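Long-range contact in UDP-N-acetylglucosamine pyrophosphorylase (Entamoeba histolytica, PDB 3OC9), which probably catalyses the uridylyl transfer from UTP to N-acetylglucosamine 1-phosphate that yields UDP-N-acetylglucosamine and diphosphate: residues A[125-137]-A[150-164]. Sequence-based numbering, arbitrary orientation.
Sequences IHCFPQGMLPVVD and PYMAPNGHGGLFKAL. With EDO (1,2-ethanediol), chain C.
Gln130 reaches across to Asn155 with its amide nitrogen. NE2 donates to Asn155 OD1 at 2.9 Å and lies nearly in line with the Asn155 C=O bond (161° at the oxygen), although the N-H itself is bent away from straight. The two amide planes are turned 68° apart. With chi1 at 68°, Gln130 CG is flanked by both its own N and C, and the chain then runs out extended, which brings NE2 also to Gly156 O for a weak bond. OE1 of Gln130 meets Pro154 CB at 3.8 Å and accepts a bond from O1 of a 1,2-ethanediol, probably a crystallisation additive. Asn155 is also held by its backbone and by ND2. Its backbone N donates to Gly131 O, and its ND2 donates to a water that also gives a bond to Gly159 O. Beyond Gly131 the chains pair as an antiparallel beta-ribbon. Leu133 and Ala153 form its hydrogen-bonded pair, and Val135 N continues the ladder to Tyr151 O. In this GT-A-type nucleotidyltransferase, strand 125-134 also runs parallel to strand 95-100 of the central sheet. On one face of the ribbon, Met152 folds back on itself and lies side by side with Pro134, with SD 3.9 Å from Pro134 CG. Met132 sets its CE against Met152 CB at 4.0 Å. Val135 CG2 meets Ala153 CB on the other face. At the far end, the Phe128 ring turns its edge to helix 160-166: Ala163 CB lies 3.9 Å from CE2, and Leu160 CD1 also sits near the ring plane. Leu164 CD2 comes in obliquely, 3.7 Å from Phe128 CZ, while Ile169 touches both Phe128 and Leu164.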
ATOM      1  N   ILE A 125       8.549  -5.713  14.735  1.00 22.82           N
ATOM      2  CA  ILE A 125       7.123  -5.772  14.347  0.50 22.79           C
ATOM      3  C   ILE A 125       6.295  -5.074  15.423  1.00 22.57           C
ATOM      4  O   ILE A 125       6.388  -5.466  16.585  1.00 22.66           O
ATOM      5  CB  ILE A 125       6.645  -7.251  14.280  0.50 23.24           C
ATOM      6  CG1 ILE A 125       7.421  -8.020  13.215  0.50 23.85           C
ATOM      7  CG2 ILE A 125       5.129  -7.348  14.032  0.50 23.44           C
ATOM      8  CD1 ILE A 125       6.999  -7.676  11.819  0.50 22.76           C
ATOM      9  N   HIS A 126       5.483  -4.068  15.046  1.00 21.69           N
ATOM     10  CA  HIS A 126       4.720  -3.266  16.035  1.00 22.60           C
ATOM     11  C   HIS A 126       3.243  -3.044  15.645  1.00 22.97           C
ATOM     12  O   HIS A 126       2.933  -2.104  14.882  1.00 21.57           O
ATOM     13  CB  HIS A 126       5.395  -1.891  16.265  1.00 22.92           C
ATOM     14  CG  HIS A 126       6.885  -1.954  16.436  1.00 23.78           C
ATOM     15  ND1 HIS A 126       7.488  -2.104  17.672  1.00 26.19           N
ATOM     16  CD2 HIS A 126       7.896  -1.865  15.532  1.00 22.90           C
ATOM     17  CE1 HIS A 126       8.802  -2.125  17.519  1.00 26.25           C
ATOM     18  NE2 HIS A 126       9.079  -1.976  16.229  1.00 24.35           N
ATOM     19  N   CYS A 127       2.340  -3.862  16.199  1.00 22.74           N
ATOM     20  CA  CYS A 127       0.889  -3.687  15.966  1.00 23.62           C
ATOM     21  C   CYS A 127       0.325  -2.601  16.897  1.00 23.37           C
ATOM     22  O   CYS A 127       0.634  -2.590  18.112  1.00 24.09           O
ATOM     23  CB  CYS A 127       0.127  -5.025  16.171  1.00 23.50           C
ATOM     24  SG  CYS A 127       0.494  -6.370  14.996  1.00 28.77           S
ATOM     25  N   PHE A 128      -0.458  -1.669  16.339  1.00 23.12           N
ATOM     26  CA  PHE A 128      -1.104  -0.568  17.128  1.00 22.92           C
ATOM     27  C   PHE A 128      -2.578  -0.305  16.742  1.00 23.42           C
ATOM     28  O   PHE A 128      -2.940  -0.423  15.575  1.00 22.17           O
ATOM     29  CB  PHE A 128      -0.285   0.735  17.043  1.00 23.45           C
ATOM     30  CG  PHE A 128      -0.264   1.379  15.663  1.00 22.33           C
ATOM     31  CD1 PHE A 128       0.552   0.860  14.622  1.00 21.53           C
ATOM     32  CD2 PHE A 128      -1.039   2.514  15.402  1.00 22.90           C
ATOM     33  CE1 PHE A 128       0.560   1.463  13.342  1.00 22.48           C
ATOM     34  CE2 PHE A 128      -1.032   3.127  14.135  1.00 25.21           C
ATOM     35  CZ  PHE A 128      -0.226   2.602  13.097  1.00 23.21           C
ATOM     36  N   PRO A 129      -3.445   0.065  17.726  1.00 24.32           N
ATOM     37  CA  PRO A 129      -4.866   0.245  17.358  1.00 24.66           C
ATOM     38  C   PRO A 129      -5.264   1.676  16.955  1.00 24.64           C
ATOM     39  O   PRO A 129      -4.732   2.644  17.509  1.00 24.98           O
ATOM     40  CB  PRO A 129      -5.612  -0.179  18.639  1.00 25.77           C
ATOM     41  CG  PRO A 129      -4.646   0.190  19.769  1.00 25.44           C
ATOM     42  CD  PRO A 129      -3.253  -0.042  19.190  1.00 24.98           C
ATOM     43  N   GLN A 130      -6.183   1.791  15.993  1.00 24.59           N
ATOM     44  CA  GLN A 130      -6.869   3.072  15.672  1.00 25.13           C
ATOM     45  C   GLN A 130      -8.238   3.121  16.377  1.00 25.72           C
ATOM     46  O   GLN A 130      -8.737   2.088  16.859  1.00 25.72           O
ATOM     47  CB  GLN A 130      -7.024   3.267  14.143  1.00 24.68           C
ATOM     48  CG  GLN A 130      -8.004   2.262  13.472  1.00 25.93           C
ATOM     49  CD  GLN A 130      -8.165   2.419  11.948  1.00 24.97           C
ATOM     50  OE1 GLN A 130      -7.960   1.454  11.184  1.00 25.62           O
ATOM     51  NE2 GLN A 130      -8.573   3.608  11.504  1.00 28.54           N
ATOM     52  N   GLY A 131      -8.838   4.310  16.443  1.00 26.44           N
ATOM     53  CA  GLY A 131     -10.185   4.485  17.028  1.00 26.71           C
ATOM     54  C   GLY A 131     -11.300   3.809  16.234  1.00 26.56           C
ATOM     55  O   GLY A 131     -11.168   3.600  15.028  1.00 26.45           O
ATOM     56  N   MET A 132     -12.387   3.454  16.925  1.00 27.28           N
ATOM     57  CA  MET A 132     -13.611   2.901  16.312  1.00 27.84           C
ATOM     58  C   MET A 132     -14.835   3.728  16.730  1.00 28.39           C
ATOM     59  O   MET A 132     -14.792   4.400  17.769  1.00 29.41           O
ATOM     60  CB  MET A 132     -13.807   1.435  16.721  1.00 28.57           C
ATOM     61  CG  MET A 132     -12.660   0.489  16.279  1.00 29.59           C
ATOM     62  SD  MET A 132     -12.993  -1.243  16.686  1.00 36.92           S
ATOM     63  CE  MET A 132     -13.922  -1.773  15.247  1.00 31.55           C
ATOM     64  N   LEU A 133     -15.909   3.670  15.931  1.00 28.77           N
ATOM     65  CA  LEU A 133     -17.208   4.327  16.234  1.00 29.03           C
ATOM     66  C   LEU A 133     -18.399   3.389  15.943  1.00 29.17           C
ATOM     67  O   LEU A 133     -18.322   2.556  15.039  1.00 27.94           O
ATOM     68  CB  LEU A 133     -17.366   5.609  15.385  1.00 29.41           C
ATOM     69  CG  LEU A 133     -16.424   6.808  15.606  1.00 30.96           C
ATOM     70  CD1 LEU A 133     -16.519   7.800  14.444  1.00 32.36           C
ATOM     71  CD2 LEU A 133     -16.736   7.519  16.948  1.00 32.98           C
ATOM     72  N   PRO A 134     -19.520   3.525  16.691  1.00 30.13           N
ATOM     73  CA  PRO A 134     -20.727   2.734  16.351  1.00 30.79           C
ATOM     74  C   PRO A 134     -21.357   3.091  14.987  1.00 30.97           C
ATOM     75  O   PRO A 134     -21.384   4.265  14.590  1.00 31.54           O
ATOM     76  CB  PRO A 134     -21.714   3.059  17.491  1.00 31.87           C
ATOM     77  CG  PRO A 134     -20.907   3.720  18.560  1.00 32.32           C
ATOM     78  CD  PRO A 134     -19.728   4.368  17.884  1.00 31.05           C
ATOM     79  N   VAL A 135     -21.835   2.074  14.269  1.00 30.82           N
ATOM     80  CA  VAL A 135     -22.540   2.249  12.992  1.00 30.91           C
ATOM     81  C   VAL A 135     -23.995   2.667  13.298  1.00 31.88           C
ATOM     82  O   VAL A 135     -24.594   2.119  14.217  1.00 32.38           O
ATOM     83  CB  VAL A 135     -22.492   0.917  12.160  1.00 30.70           C
ATOM     84  CG1 VAL A 135     -23.178   1.074  10.800  1.00 31.21           C
ATOM     85  CG2 VAL A 135     -21.022   0.412  12.001  1.00 30.67           C
ATOM     86  N   VAL A 136     -24.559   3.628  12.552  1.00 31.96           N
ATOM     87  CA  VAL A 136     -25.903   4.171  12.853  1.00 33.51           C
ATOM     88  C   VAL A 136     -26.914   4.057  11.688  1.00 35.50           C
ATOM     89  O   VAL A 136     -26.511   3.847  10.539  1.00 35.82           O
ATOM     90  CB  VAL A 136     -25.864   5.660  13.367  1.00 33.49           C
ATOM     91  CG1 VAL A 136     -25.018   5.790  14.628  1.00 32.89           C
ATOM     92  CG2 VAL A 136     -25.358   6.638  12.264  1.00 31.46           C
ATOM     93  N   ASP A 137     -28.213   4.166  12.000  1.00 37.93           N
ATOM     94  CA  ASP A 137     -29.287   4.207  10.982  1.00 40.60           C
ATOM     95  C   ASP A 137     -29.572   5.654  10.528  1.00 41.23           C
ATOM     96  O   ASP A 137     -28.793   6.547  10.841  1.00 40.99           O
ATOM     97  CB  ASP A 137     -30.571   3.488  11.473  1.00 41.75           C
ATOM     98  CG  ASP A 137     -31.295   4.227  12.597  1.00 43.81           C
ATOM     99  OD1 ASP A 137     -31.121   5.453  12.779  1.00 42.48           O
ATOM    100  OD2 ASP A 137     -32.090   3.563  13.315  1.00 46.68           O
ATOM    101  N   PRO A 150     -23.213  -2.824  20.449  1.00 41.87           N
ATOM    102  CA  PRO A 150     -23.296  -2.130  19.141  1.00 39.87           C
ATOM    103  C   PRO A 150     -22.412  -2.736  18.033  1.00 37.98           C
ATOM    104  O   PRO A 150     -21.331  -3.263  18.333  1.00 36.61           O
ATOM    105  CB  PRO A 150     -22.790  -0.720  19.468  1.00 39.27           C
ATOM    106  CG  PRO A 150     -23.003  -0.546  20.951  1.00 41.68           C
ATOM    107  CD  PRO A 150     -22.753  -1.923  21.527  1.00 42.13           C
ATOM    108  N   TYR A 151     -22.851  -2.652  16.767  1.00 36.44           N
ATOM    109  CA  TYR A 151     -21.934  -2.862  15.635  1.00 35.85           C
ATOM    110  C   TYR A 151     -20.941  -1.690  15.584  1.00 34.00           C
ATOM    111  O   TYR A 151     -21.345  -0.535  15.691  1.00 33.88           O
ATOM    112  CB  TYR A 151     -22.672  -2.974  14.289  1.00 36.35           C
ATOM    113  CG  TYR A 151     -23.282  -4.344  14.010  1.00 40.23           C
ATOM    114  CD1 TYR A 151     -22.473  -5.458  13.773  1.00 42.69           C
ATOM    115  CD2 TYR A 151     -24.666  -4.517  13.956  1.00 43.52           C
ATOM    116  CE1 TYR A 151     -23.023  -6.723  13.520  1.00 45.47           C
ATOM    117  CE2 TYR A 151     -25.232  -5.780  13.694  1.00 46.21           C
ATOM    118  CZ  TYR A 151     -24.402  -6.873  13.481  1.00 47.15           C
ATOM    119  OH  TYR A 151     -24.945  -8.122  13.223  1.00 50.58           O
ATOM    120  N   MET A 152     -19.654  -1.997  15.430  1.00 32.62           N
ATOM    121  CA  MET A 152     -18.592  -0.977  15.450  1.00 31.78           C
ATOM    122  C   MET A 152     -17.772  -1.002  14.157  1.00 30.59           C
ATOM    123  O   MET A 152     -17.652  -2.057  13.516  1.00 30.41           O
ATOM    124  CB  MET A 152     -17.651  -1.219  16.642  1.00 31.88           C
ATOM    125  CG  MET A 152     -18.335  -1.276  18.022  1.00 33.71           C
ATOM    126  SD  MET A 152     -18.919   0.310  18.641  1.00 34.95           S
ATOM    127  CE  MET A 152     -17.396   1.263  18.798  1.00 33.82           C
ATOM    128  N   ALA A 153     -17.212   0.155  13.774  1.00 29.28           N
ATOM    129  CA  ALA A 153     -16.318   0.240  12.610  1.00 28.04           C
ATOM    130  C   ALA A 153     -15.114   1.173  12.862  1.00 27.35           C
ATOM    131  O   ALA A 153     -15.218   2.117  13.633  1.00 26.42           O
ATOM    132  CB  ALA A 153     -17.101   0.688  11.350  1.00 27.94           C
ATOM    133  N   PRO A 154     -13.959   0.906  12.209  1.00 26.96           N
ATOM    134  CA  PRO A 154     -12.818   1.830  12.309  1.00 26.51           C
ATOM    135  C   PRO A 154     -13.151   3.252  11.829  1.00 26.25           C
ATOM    136  O   PRO A 154     -14.068   3.433  11.004  1.00 26.60           O
ATOM    137  CB  PRO A 154     -11.757   1.197  11.382  1.00 26.31           C
ATOM    138  CG  PRO A 154     -12.205  -0.208  11.146  1.00 27.25           C
ATOM    139  CD  PRO A 154     -13.705  -0.181  11.237  1.00 27.81           C
ATOM    140  N   ASN A 155     -12.415   4.245  12.335  1.00 25.87           N
ATOM    141  CA  ASN A 155     -12.684   5.658  12.011  1.00 26.35           C
ATOM    142  C   ASN A 155     -12.207   6.141  10.620  1.00 26.15           C
ATOM    143  O   ASN A 155     -12.327   7.337  10.320  1.00 26.49           O
ATOM    144  CB  ASN A 155     -12.180   6.600  13.127  1.00 26.32           C
ATOM    145  CG  ASN A 155     -10.651   6.545  13.324  1.00 26.69           C
ATOM    146  OD1 ASN A 155      -9.934   5.860  12.602  1.00 25.92           O
ATOM    147  ND2 ASN A 155     -10.165   7.259  14.339  1.00 29.61           N
ATOM    148  N   GLY A 156     -11.707   5.222   9.782  1.00 25.68           N
ATOM    149  CA  GLY A 156     -11.210   5.551   8.418  1.00 24.82           C
ATOM    150  C   GLY A 156      -9.679   5.576   8.328  1.00 23.86           C
ATOM    151  O   GLY A 156      -9.001   5.698   9.364  1.00 23.09           O
ATOM    152  N   HIS A 157      -9.111   5.453   7.116  1.00 23.12           N
ATOM    153  CA  HIS A 157      -7.633   5.439   7.020  1.00 22.47           C
ATOM    154  C   HIS A 157      -6.949   6.760   7.429  1.00 21.48           C
ATOM    155  O   HIS A 157      -5.752   6.780   7.738  1.00 20.52           O
ATOM    156  CB  HIS A 157      -7.099   4.909   5.672  1.00 22.65           C
ATOM    157  CG  HIS A 157      -7.773   5.480   4.454  1.00 24.72           C
ATOM    158  ND1 HIS A 157      -8.070   6.821   4.310  1.00 25.56           N
ATOM    159  CD2 HIS A 157      -8.193   4.880   3.312  1.00 26.45           C
ATOM    160  CE1 HIS A 157      -8.636   7.027   3.135  1.00 23.52           C
ATOM    161  NE2 HIS A 157      -8.729   5.864   2.510  1.00 28.47           N
ATOM    162  N   GLY A 158      -7.720   7.848   7.450  1.00 20.98           N
ATOM    163  CA  GLY A 158      -7.253   9.140   7.977  1.00 20.57           C
ATOM    164  C   GLY A 158      -6.930   9.113   9.479  1.00 20.51           C
ATOM    165  O   GLY A 158      -6.218   9.975   9.981  1.00 20.08           O
ATOM    166  N   GLY A 159      -7.452   8.117  10.194  1.00 20.53           N
ATOM    167  CA  GLY A 159      -7.128   7.935  11.614  1.00 21.10           C
ATOM    168  C   GLY A 159      -5.665   7.568  11.905  1.00 21.16           C
ATOM    169  O   GLY A 159      -5.234   7.576  13.084  1.00 21.81           O
ATOM    170  N   LEU A 160      -4.906   7.240  10.849  1.00 19.80           N
ATOM    171  CA  LEU A 160      -3.470   6.930  10.970  1.00 19.01           C
ATOM    172  C   LEU A 160      -2.673   7.969  11.766  1.00 18.98           C
ATOM    173  O   LEU A 160      -1.923   7.606  12.691  1.00 18.71           O
ATOM    174  CB  LEU A 160      -2.814   6.730   9.573  1.00 18.50           C
ATOM    175  CG  LEU A 160      -1.283   6.520   9.519  1.00 17.82           C
ATOM    176  CD1 LEU A 160      -0.846   5.198  10.180  1.00 19.71           C
ATOM    177  CD2 LEU A 160      -0.799   6.520   8.059  1.00 19.49           C
ATOM    178  N   PHE A 161      -2.821   9.256  11.424  1.00 19.00           N
ATOM    179  CA  PHE A 161      -1.888  10.260  11.966  1.00 19.96           C
ATOM    180  C   PHE A 161      -2.024  10.478  13.493  1.00 20.75           C
ATOM    181  O   PHE A 161      -1.006  10.457  14.206  1.00 20.76           O
ATOM    182  CB  PHE A 161      -1.927  11.568  11.139  1.00 20.35           C
ATOM    183  CG  PHE A 161      -1.726  11.341   9.639  1.00 20.47           C
ATOM    184  CD1 PHE A 161      -0.467  10.950   9.128  1.00 20.81           C
ATOM    185  CD2 PHE A 161      -2.781  11.513   8.759  1.00 21.25           C
ATOM    186  CE1 PHE A 161      -0.277  10.725   7.760  1.00 22.60           C
ATOM    187  CE2 PHE A 161      -2.608  11.288   7.368  1.00 22.76           C
ATOM    188  CZ  PHE A 161      -1.345  10.888   6.874  1.00 21.90           C
ATOM    189  N   LYS A 162      -3.261  10.613  13.993  1.00 21.32           N
ATOM    190  CA  LYS A 162      -3.507  10.712  15.446  0.50 22.97           C
ATOM    191  C   LYS A 162      -3.096   9.424  16.186  1.00 23.06           C
ATOM    192  O   LYS A 162      -2.512   9.473  17.287  1.00 23.81           O
ATOM    193  CB  LYS A 162      -4.978  11.070  15.721  0.50 23.40           C
ATOM    194  CG  LYS A 162      -5.332  11.274  17.208  0.50 25.11           C
ATOM    195  CD  LYS A 162      -4.569  12.431  17.828  0.50 26.59           C
ATOM    196  CE  LYS A 162      -5.133  12.779  19.202  0.50 27.35           C
ATOM    197  NZ  LYS A 162      -4.158  13.520  20.055  0.50 29.36           N
ATOM    198  N   ALA A 163      -3.376   8.269  15.575  1.00 22.61           N
ATOM    199  CA  ALA A 163      -2.994   6.966  16.161  1.00 22.84           C
ATOM    200  C   ALA A 163      -1.483   6.774  16.345  1.00 22.37           C
ATOM    201  O   ALA A 163      -1.049   6.186  17.357  1.00 21.99           O
ATOM    202  CB  ALA A 163      -3.594   5.794  15.354  1.00 22.93           C
ATOM    203  N   LEU A 164      -0.677   7.256  15.391  1.00 22.34           N
ATOM    204  CA  LEU A 164       0.793   7.226  15.546  1.00 22.76           C
ATOM    205  C   LEU A 164       1.262   8.048  16.776  1.00 24.22           C
ATOM    206  O   LEU A 164       2.134   7.596  17.535  1.00 24.33           O
ATOM    207  CB  LEU A 164       1.525   7.707  14.268  1.00 22.41           C
ATOM    208  CG  LEU A 164       1.409   6.864  12.986  1.00 20.38           C
ATOM    209  CD1 LEU A 164       2.020   7.642  11.814  1.00 21.59           C
ATOM    210  CD2 LEU A 164       2.098   5.473  13.080  1.00 21.02           C
TER
HETATM  211  C1  EDO C 403     -10.505   2.393   8.431  1.00 42.55           C
HETATM  212  O1  EDO C 403      -9.071   2.265   8.416  1.00 41.38           O
HETATM  213  C2  EDO C 403     -11.191   1.538   7.361  1.00 44.29           C
HETATM  214  O2  EDO C 403     -11.209   2.222   6.095  1.00 46.60           O
HETATM  215  O   HOH W   1      -7.247   6.962  15.201  1.00 22.95           O